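Local coordinates for hypothetical conserved protein (Geobacillus kaustophilus, PDB 2R5X), which is of unknown function and belongs to the YugN-like family of small conserved bacterial proteins, at residues V15-S18 against R19-I23. The protein carries 1 engineered substitution. Numbering follows the deposited sequence.
Sequences VELS and RLDDI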
loop_
_atom_site.group_PDB
_atom_site.type_symbol
_atom_site.label_atom_id
_atom_site.label_comp_id
_atom_site.label_asym_id
_atom_site.label_seq_id
_atom_site.Cartn_x
_atom_site.Cartn_y
_atom_site.Cartn_z
ATOM N N VAL A 15 6.654 0.971 -11.372
ATOM C CA VAL A 15 6.786 2.409 -11.130
ATOM C C VAL A 15 8.115 2.731 -10.428
ATOM O O VAL A 15 8.612 1.932 -9.632
ATOM C CB VAL A 15 5.535 2.973 -10.343
ATOM C CG1 VAL A 15 5.366 2.291 -8.978
ATOM C CG2 VAL A 15 5.580 4.497 -10.199
ATOM N N GLU A 16 8.696 3.886 -10.751
ATOM C CA GLU A 16 9.880 4.383 -10.055
ATOM C C GLU A 16 9.540 4.732 -8.605
ATOM O O GLU A 16 8.485 5.312 -8.341
ATOM C CB GLU A 16 10.470 5.597 -10.780
ATOM C CG GLU A 16 11.863 5.995 -10.284
ATOM C CD GLU A 16 12.517 7.074 -11.124
ATOM O OE1 GLU A 16 12.234 7.140 -12.337
ATOM O OE2 GLU A 16 13.324 7.852 -10.565
ATOM N N LEU A 17 10.440 4.371 -7.687
ATOM C CA LEU A 17 10.223 4.498 -6.240
ATOM C C LEU A 17 9.937 5.928 -5.762
ATOM O O LEU A 17 9.031 6.138 -4.951
ATOM C CB LEU A 17 11.399 3.889 -5.458
ATOM C CG LEU A 17 11.415 3.950 -3.920
ATOM C CD1 LEU A 17 10.178 3.313 -3.309
ATOM C CD2 LEU A 17 12.658 3.285 -3.372
ATOM N N SER A 18 10.700 6.898 -6.268
ATOM C CA SER A 18 10.508 8.308 -5.912
ATOM C C SER A 18 9.100 8.790 -6.264
ATOM O O SER A 18 8.480 9.544 -5.509
ATOM C CB SER A 18 11.551 9.180 -6.609
ATOM O OG SER A 18 11.473 9.021 -8.014
ATOM N N ARG A 19 8.600 8.329 -7.405
ATOM C CA ARG A 19 7.257 8.656 -7.860
ATOM C C ARG A 19 6.197 7.937 -7.026
ATOM O O ARG A 19 5.138 8.503 -6.744
ATOM C CB ARG A 19 7.105 8.328 -9.346
ATOM C CG ARG A 19 8.163 8.992 -10.223
ATOM C CD ARG A 19 7.786 8.962 -11.691
ATOM N NE ARG A 19 8.834 9.555 -12.520
ATOM C CZ ARG A 19 8.699 9.865 -13.807
ATOM N NH1 ARG A 19 7.552 9.648 -14.440
ATOM N NH2 ARG A 19 9.718 10.399 -14.465
ATOM N N LEU A 20 6.499 6.704 -6.617
ATOM C CA LEU A 20 5.618 5.939 -5.731
ATOM C C LEU A 20 5.512 6.598 -4.355
ATOM O O LEU A 20 4.400 6.802 -3.848
ATOM C CB LEU A 20 6.083 4.478 -5.607
ATOM C CG LEU A 20 5.215 3.558 -4.727
ATOM C CD1 LEU A 20 3.780 3.477 -5.250
ATOM C CD2 LEU A 20 5.831 2.172 -4.626
ATOM N N ASP A 21 6.672 6.933 -3.779
ATOM C CA ASP A 21 6.789 7.629 -2.494
ATOM C C ASP A 21 5.954 8.911 -2.406
ATOM O O ASP A 21 5.260 9.134 -1.411
ATOM C CB ASP A 21 8.255 7.972 -2.197
ATOM C CG ASP A 21 8.990 6.862 -1.460
ATOM O OD1 ASP A 21 8.367 6.157 -0.641
ATOM O OD2 ASP A 21 10.209 6.709 -1.685
ATOM N N ASP A 22 6.038 9.741 -3.448
ATOM C CA ASP A 22 5.271 10.980 -3.509
ATOM C C ASP A 22 3.771 10.699 -3.474
ATOM O O ASP A 22 3.035 11.334 -2.716
ATOM C CB ASP A 22 5.652 11.790 -4.753
ATOM C CG ASP A 22 6.951 12.563 -4.576
ATOM O OD1 ASP A 22 7.166 13.135 -3.485
ATOM O OD2 ASP A 22 7.756 12.608 -5.533
ATOM N N ILE A 23 3.336 9.735 -4.285
ATOM C CA ILE A 23 1.928 9.339 -4.368
ATOM C C ILE A 23 1.400 8.826 -3.022
ATOM O O ILE A 23 0.348 9.271 -2.563
ATOM C CB ILE A 23 1.694 8.310 -5.513
ATOM C CG1 ILE A 23 1.787 9.014 -6.867
ATOM C CG2 ILE A 23 0.327 7.614 -5.379
ATOM C CD1 ILE A 23 1.931 8.093 -8.045
#
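Glu-16 hands the chain from strand 14-16 into helix 17-26: its carbonyl O accepts a bond from Leu-20 N at 3.0 Å, the first of four successive i to i+4 bonds. Next, Leu-17 O receives Asp-21 N at 2.8 Å in an almost linear bond (N-H...O 173°). The third, from Asp-22 N to Ser-18 O, is longer, with the donor tilted from the carbonyl plane, and Ile-23 N to Arg-19 O is the fourth.

Charge gathers on the outer side of the first turn. Glu-16 stretches out with CG anti to its backbone N (chi1 -168°), which carries the carboxylate past Ser-18, whose OG gives OE2 a weak hydrogen bond of 3.4 Å. On the other branch, OE1 stays 4.2 Å from NE of Arg-19 and well out of the guanidinium plane, so no N-H points at it and any attraction is probably that of the charges alone, while CG of Arg-19 comes 4.1 Å from CB of Glu-16. Arg-69 stands in a weak, long ion pair with OE2 of Glu-16.

Asp-21 lies beside Leu-17, with OD2 3.7 Å from the leucine CG. Its carboxylate is used at both oxygens, OD2 in a salt bridge to Arg-31 and OD1 in a hydrogen bond with the hydroxyl of Tyr-42. An alanine here is likely to leave the Arg-31 guanidinium without its carboxylate mate and the tyrosine hydroxyl without this partner.

Apolar contact falls on the inner side. Val-15 CG1 meets Leu-20 CB at 4.1 Å, the two side chains crossing at about a right angle. Leu-17 and Leu-20 both pack on strands 39-48 and 71-84, whereas Val-15 reaches Leu-116 of helix 99-117. This is a strand-to-helix junction with Glu-16 at the N-cap position, followed by an amphipathic first turn laid against the antiparallel sheet of this YugN-like family protein.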